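PDB 2YJG: lactate racemase from Thermoanaerobacterium thermosaccharolyticum, which interconverts the D- and L-isomers of lactate with the help of a nickel-pincer cofactor. Local coordinates for residues 68-73 with 118-123; 326-331 with 358-363. All coordinates share one frame; numbering follows the deposited sequence.

The two contacts belong to different domains and lie in series along the chain, with their centres about 31 Å apart and no touch between them. Interaction 1 is in the N-terminal domain. It sets a sheet strand and the loop after it against the last turn of a helix, is partly buried, and mixes an aromatic contact with backbone carbonyls and a lysine chain. A sulfate, probably from the crystallisation liquor, sits at the far side of 118-123. Interaction 2 is in the C-terminal domain. It packs helix on helix, is buried, and is apolar in its side-chain pairs. Both reach toward functional residues: 68-73 includes probable cofactor-binding residues, and 358-363 brings E359 close to two probable substrate-binding residues.

Interaction 1 (68-73 with 118-123); sequences IITSDH and AKFGED. With SO4 (sulfate ion), chain D.
K119 lies across from D72 and H73 in a helix-on-sheet contact of the alpha/beta N-terminal domain. Strand 66-71 of the mixed sheet and the loop that follows it meet the last turn of helix 113-120. K119 CE is 3.8 Å from D72 O. K119 CD is 4.2 Å from H73 CA. With CG anti to the backbone N (chi1 -166°), a bend at chi2 lays CD and CE along D72 and H73. NZ continues to the backbone O of R75 and V77, which ties the helix end to the loop after the strand. That loop holds D72 and H73, which by similarity bind the nickel cofactor. D72 OD2 also accepts a hydrogen bond from H108 ND1, and H108 is probably a proton donor and acceptor in catalysis.

F120 follows and points its ring at the strand. F120 CZ is 3.8 Å from T70 CG2, and S71 O lies at the ring edge. K119 CG covers one face, 3.7 Å above the F120 ring plane. Without the ring, as with an alanine here, T70 CG2 would probably face a gap and K119 CG would lose the surface it lies on. T70 OG1 is hydrogen-bonded to E168 OE2 on the neighbouring strand 164-170.

G121 leaves the helix with positive phi (90°) and is the N-cap position of the next helix. There the E122 backbone N donates a 2.7 Å hydrogen bond to O3 of the sulfate, with an N-H...O angle of 150°.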
loop_
_atom_site.group_PDB
_atom_site.type_symbol
_atom_site.label_atom_id
_atom_site.label_comp_id
_atom_site.label_asym_id
_atom_site.label_seq_id
_atom_site.Cartn_x
_atom_site.Cartn_y
_atom_site.Cartn_z
ATOM N N ILE A 68 0.845 -13.418 -11.974
ATOM C CA ILE A 68 2.310 -13.336 -11.943
ATOM C C ILE A 68 2.782 -13.600 -10.516
ATOM O O ILE A 68 2.391 -12.845 -9.597
ATOM C CB ILE A 68 2.813 -11.966 -12.239
ATOM C CG1 ILE A 68 2.288 -11.447 -13.595
ATOM C CG2 ILE A 68 4.367 -11.914 -12.236
ATOM C CD1 ILE A 68 2.574 -9.943 -13.825
ATOM N N ILE A 69 3.667 -14.584 -10.353
ATOM C CA ILE A 69 4.237 -14.868 -9.041
ATOM C C ILE A 69 5.481 -14.001 -8.918
ATOM O O ILE A 69 6.298 -13.933 -9.865
ATOM C CB ILE A 69 4.626 -16.323 -8.834
ATOM C CG1 ILE A 69 3.399 -17.256 -8.970
ATOM C CG2 ILE A 69 5.191 -16.481 -7.418
ATOM C CD1 ILE A 69 3.726 -18.779 -8.981
ATOM N N THR A 70 5.598 -13.293 -7.788
ATOM C CA THR A 70 6.751 -12.486 -7.499
ATOM C C THR A 70 7.319 -12.886 -6.155
ATOM O O THR A 70 6.630 -13.519 -5.330
ATOM C CB THR A 70 6.398 -10.989 -7.508
ATOM O OG1 THR A 70 7.600 -10.189 -7.595
ATOM C CG2 THR A 70 5.651 -10.596 -6.261
ATOM N N SER A 71 8.574 -12.510 -5.925
ATOM C CA SER A 71 9.236 -12.771 -4.674
ATOM C C SER A 71 8.842 -11.819 -3.534
ATOM O O SER A 71 8.302 -10.740 -3.714
ATOM C CB SER A 71 10.749 -12.780 -4.845
ATOM O OG SER A 71 11.168 -13.872 -5.662
ATOM N N ASP A 72 9.167 -12.222 -2.327
ATOM C CA ASP A 72 8.766 -11.458 -1.173
ATOM C C ASP A 72 9.750 -10.387 -0.754
ATOM O O ASP A 72 10.777 -10.259 -1.343
ATOM C CB ASP A 72 8.282 -12.336 -0.011
ATOM C CG ASP A 72 9.400 -13.074 0.749
ATOM O OD1 ASP A 72 10.565 -12.919 0.483
ATOM O OD2 ASP A 72 9.057 -13.834 1.636
ATOM N N HIS A 73 9.333 -9.578 0.223
ATOM C CA HIS A 73 10.142 -8.514 0.848
ATOM C C HIS A 73 11.533 -8.965 1.310
ATOM O O HIS A 73 12.432 -8.126 1.422
ATOM C CB HIS A 73 9.387 -7.909 2.076
ATOM C CG HIS A 73 9.082 -8.927 3.137
ATOM N ND1 HIS A 73 8.233 -9.995 2.920
ATOM C CD2 HIS A 73 9.535 -9.067 4.404
ATOM C CE1 HIS A 73 8.184 -10.752 4.001
ATOM N NE2 HIS A 73 8.977 -10.218 4.914
ATOM N N ALA A 118 7.737 -0.613 0.285
ATOM C CA ALA A 118 9.200 -0.496 0.112
ATOM C C ALA A 118 9.709 -1.231 -1.118
ATOM O O ALA A 118 10.509 -0.686 -1.901
ATOM C CB ALA A 118 9.960 -0.937 1.383
ATOM N N LYS A 119 9.179 -2.434 -1.334
ATOM C CA LYS A 119 9.586 -3.294 -2.459
ATOM C C LYS A 119 9.084 -2.855 -3.821
ATOM O O LYS A 119 9.864 -2.790 -4.770
ATOM C CB LYS A 119 9.104 -4.727 -2.230
ATOM C CG LYS A 119 9.752 -5.729 -3.135
ATOM C CD LYS A 119 11.087 -6.095 -2.460
ATOM C CE LYS A 119 11.783 -7.128 -3.222
ATOM N NZ LYS A 119 13.145 -6.672 -3.570
ATOM N N PHE A 120 7.779 -2.585 -3.913
ATOM C CA PHE A 120 7.095 -2.352 -5.171
ATOM C C PHE A 120 6.740 -0.894 -5.468
ATOM O O PHE A 120 6.571 -0.541 -6.611
ATOM C CB PHE A 120 5.813 -3.218 -5.207
ATOM C CG PHE A 120 6.073 -4.658 -4.979
ATOM C CD1 PHE A 120 6.691 -5.429 -5.960
ATOM C CD2 PHE A 120 5.720 -5.278 -3.792
ATOM C CE1 PHE A 120 6.938 -6.771 -5.749
ATOM C CE2 PHE A 120 6.009 -6.621 -3.574
ATOM C CZ PHE A 120 6.603 -7.368 -4.577
ATOM N N GLY A 121 6.708 -0.032 -4.447
ATOM C CA GLY A 121 6.315 1.352 -4.648
ATOM C C GLY A 121 4.805 1.483 -4.461
ATOM O O GLY A 121 4.038 0.560 -4.734
ATOM N N GLU A 122 4.398 2.656 -3.994
ATOM C CA GLU A 122 3.043 2.946 -3.614
ATOM C C GLU A 122 2.028 2.806 -4.766
ATOM O O GLU A 122 0.979 2.196 -4.599
ATOM C CB GLU A 122 3.089 4.371 -3.085
ATOM C CG GLU A 122 1.868 4.973 -2.629
ATOM C CD GLU A 122 2.159 6.020 -1.557
ATOM O OE1 GLU A 122 3.164 5.871 -0.837
ATOM O OE2 GLU A 122 1.356 6.946 -1.422
ATOM N N ASP A 123 2.366 3.337 -5.925
ATOM C CA ASP A 123 1.429 3.343 -7.041
ATOM C C ASP A 123 1.181 1.918 -7.503
ATOM O O ASP A 123 0.034 1.511 -7.706
ATOM C CB ASP A 123 1.971 4.185 -8.214
ATOM C CG ASP A 123 2.023 5.686 -7.924
ATOM O OD1 ASP A 123 1.478 6.183 -6.926
ATOM O OD2 ASP A 123 2.597 6.383 -8.771
HETATM S S SO4 D . 7.354 4.996 -3.363
HETATM O O1 SO4 D . 7.420 4.954 -4.803
HETATM O O2 SO4 D . 7.569 6.300 -2.785
HETATM O O3 SO4 D . 6.092 4.497 -2.855
HETATM O O4 SO4 D . 8.329 4.096 -2.796
#

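Interaction 2 (326-331 with 358-363)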
loop_
_atom_site.group_PDB
_atom_site.type_symbol
_atom_site.label_atom_id
_atom_site.label_comp_id
_atom_site.label_asym_id
_atom_site.label_seq_id
_atom_site.Cartn_x
_atom_site.Cartn_y
_atom_site.Cartn_z
ATOM N N GLU A 326 16.302 -20.618 17.010
ATOM C CA GLU A 326 16.388 -21.353 18.262
ATOM C C GLU A 326 16.532 -22.836 18.002
ATOM O O GLU A 326 17.295 -23.508 18.662
ATOM C CB GLU A 326 15.120 -21.104 19.123
ATOM C CG GLU A 326 15.036 -19.735 19.728
ATOM C CD GLU A 326 16.105 -19.496 20.816
ATOM O OE1 GLU A 326 16.527 -20.467 21.488
ATOM O OE2 GLU A 326 16.515 -18.322 20.995
ATOM N N GLY A 327 15.742 -23.365 17.093
ATOM C CA GLY A 327 15.781 -24.823 16.794
ATOM C C GLY A 327 17.152 -25.227 16.219
ATOM O O GLY A 327 17.790 -26.174 16.674
ATOM N N PHE A 328 17.617 -24.436 15.255
ATOM C CA PHE A 328 18.968 -24.589 14.692
ATOM C C PHE A 328 19.966 -24.678 15.802
ATOM O O PHE A 328 20.758 -25.595 15.832
ATOM C CB PHE A 328 19.238 -23.378 13.771
ATOM C CG PHE A 328 20.684 -23.238 13.323
ATOM C CD1 PHE A 328 21.282 -24.191 12.516
ATOM C CD2 PHE A 328 21.396 -22.074 13.618
ATOM C CE1 PHE A 328 22.604 -24.014 12.064
ATOM C CE2 PHE A 328 22.696 -21.881 13.179
ATOM C CZ PHE A 328 23.317 -22.851 12.412
ATOM N N TYR A 329 19.919 -23.719 16.743
ATOM C CA TYR A 329 20.870 -23.640 17.844
ATOM C C TYR A 329 20.786 -24.853 18.802
ATOM O O TYR A 329 21.805 -25.451 19.203
ATOM C CB TYR A 329 20.584 -22.354 18.584
ATOM C CG TYR A 329 21.315 -22.134 19.863
ATOM C CD1 TYR A 329 22.703 -22.163 19.922
ATOM C CD2 TYR A 329 20.601 -21.852 21.058
ATOM C CE1 TYR A 329 23.376 -21.927 21.127
ATOM C CE2 TYR A 329 21.277 -21.589 22.244
ATOM C CZ TYR A 329 22.666 -21.607 22.274
ATOM O OH TYR A 329 23.323 -21.370 23.467
ATOM N N ARG A 330 19.565 -25.175 19.175
ATOM C CA ARG A 330 19.202 -26.238 20.138
ATOM C C ARG A 330 19.640 -27.628 19.660
ATOM O O ARG A 330 20.002 -28.439 20.446
ATOM C CB ARG A 330 17.685 -26.185 20.351
ATOM C CG ARG A 330 17.016 -27.001 21.485
ATOM C CD ARG A 330 15.412 -26.750 21.537
ATOM N NE ARG A 330 14.749 -26.572 20.205
ATOM C CZ ARG A 330 13.529 -26.044 19.989
ATOM N NH1 ARG A 330 12.754 -25.635 21.011
ATOM N NH2 ARG A 330 13.070 -25.912 18.724
ATOM N N TRP A 331 19.683 -27.869 18.366
ATOM C CA TRP A 331 20.214 -29.130 17.872
ATOM C C TRP A 331 21.597 -29.366 18.418
ATOM O O TRP A 331 21.844 -30.436 18.865
ATOM C CB TRP A 331 20.242 -29.192 16.333
ATOM C CG TRP A 331 18.934 -29.526 15.714
ATOM C CD1 TRP A 331 18.199 -28.745 14.883
ATOM C CD2 TRP A 331 18.249 -30.787 15.786
ATOM N NE1 TRP A 331 17.073 -29.425 14.486
ATOM C CE2 TRP A 331 17.112 -30.697 14.994
ATOM C CE3 TRP A 331 18.511 -31.990 16.463
ATOM C CZ2 TRP A 331 16.162 -31.735 14.926
ATOM C CZ3 TRP A 331 17.570 -33.039 16.366
ATOM C CH2 TRP A 331 16.483 -32.924 15.560
ATOM N N TRP A 358 17.382 -28.566 8.505
ATOM C CA TRP A 358 18.253 -28.767 7.361
ATOM C C TRP A 358 19.567 -27.941 7.494
ATOM O O TRP A 358 20.628 -28.334 7.014
ATOM C CB TRP A 358 17.495 -28.449 6.087
ATOM C CG TRP A 358 16.857 -27.100 6.045
ATOM C CD1 TRP A 358 17.405 -25.955 5.590
ATOM C CD2 TRP A 358 15.544 -26.772 6.496
ATOM N NE1 TRP A 358 16.520 -24.906 5.721
ATOM C CE2 TRP A 358 15.362 -25.397 6.282
ATOM C CE3 TRP A 358 14.526 -27.501 7.083
ATOM C CZ2 TRP A 358 14.171 -24.729 6.625
ATOM C CZ3 TRP A 358 13.342 -26.876 7.357
ATOM C CH2 TRP A 358 13.158 -25.499 7.125
ATOM N N GLU A 359 19.436 -26.757 8.087
ATOM C CA GLU A 359 20.582 -25.837 8.296
ATOM C C GLU A 359 21.486 -26.472 9.317
ATOM O O GLU A 359 22.747 -26.424 9.212
ATOM C CB GLU A 359 20.085 -24.475 8.813
ATOM C CG GLU A 359 20.900 -23.234 8.468
ATOM C CD GLU A 359 20.849 -22.850 7.008
ATOM O OE1 GLU A 359 20.110 -23.529 6.242
ATOM O OE2 GLU A 359 21.525 -21.836 6.588
ATOM N N ALA A 360 20.907 -27.058 10.380
ATOM C CA ALA A 360 21.706 -27.794 11.350
ATOM C C ALA A 360 22.388 -29.040 10.747
ATOM O O ALA A 360 23.533 -29.379 11.099
ATOM C CB ALA A 360 20.882 -28.220 12.660
ATOM N N GLN A 361 21.668 -29.736 9.869
ATOM C CA GLN A 361 22.180 -30.938 9.268
ATOM C C GLN A 361 23.429 -30.585 8.448
ATOM O O GLN A 361 24.491 -31.244 8.523
ATOM C CB GLN A 361 21.094 -31.525 8.365
ATOM C CG GLN A 361 21.487 -32.880 7.788
ATOM C CD GLN A 361 20.415 -33.506 6.914
ATOM O OE1 GLN A 361 19.254 -33.070 6.914
ATOM N NE2 GLN A 361 20.801 -34.548 6.172
ATOM N N ILE A 362 23.291 -29.575 7.606
ATOM C CA ILE A 362 24.459 -29.116 6.833
ATOM C C ILE A 362 25.609 -28.671 7.655
ATOM O O ILE A 362 26.756 -29.066 7.338
ATOM C CB ILE A 362 24.049 -28.041 5.811
ATOM C CG1 ILE A 362 23.067 -28.704 4.884
ATOM C CG2 ILE A 362 25.386 -27.358 5.028
ATOM C CD1 ILE A 362 22.236 -27.761 3.981
ATOM N N LEU A 363 25.385 -27.877 8.719
ATOM C CA LEU A 363 26.508 -27.489 9.588
ATOM C C LEU A 363 27.135 -28.703 10.259
ATOM O O LEU A 363 28.369 -28.825 10.301
ATOM C CB LEU A 363 26.052 -26.460 10.620
ATOM C CG LEU A 363 27.045 -25.959 11.657
ATOM C CD1 LEU A 363 28.222 -25.248 10.881
ATOM C CD2 LEU A 363 26.374 -25.010 12.686
#
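F328 carries most of this helix-helix contact, with its ring directed at E359, A360 and L363. F328 CD1 is 3.6 Å from A360 N, which lies at the ring edge and in its plane. E359 O is also at the edge, 3.7 Å from F328 CE1. The ring therefore meets the backbone of helix 357-369 edge on. CG sits anti to the backbone N (chi1 169°), and this swings the ring across to the other helix. At the far end of the ring F328 CZ meets L363 CD2 at 3.8 Å, the two side chains crossing at about a right angle.

W331, one turn further on, fills the next position. W331 CD1 touches A360 CB at 3.5 Å. The small A360 lets the two backbones come close, and A360 CA and F328 CA are 5.4 Å apart. E359 adds its aliphatic part, with E359 CB 3.9 Å from F328 CD1. A bend at chi2 (70°) then leads the carboxylate away from 326-331. The E359 side chain lies near K298 and Q295, which probably bind substrate.

The short helical segments run at 37° to each other, with their axes 8.9 Å apart at closest approach. Other elements close the surroundings. Y294 of helix 293-305 meets the F328 ring edge-to-face, and M387 touches both F328 and L363. I345 of helix 338-346 packs on A360. D356, just before the second helix, accepts a hydrogen bond from F328 N and so links the two helices by a polar bond.

No hydrogen bond joins the two segments themselves. The contact therefore rests on the fit of rings against methyl groups and backbone, while the one charged side chain in it has its carboxylate turned away from F328.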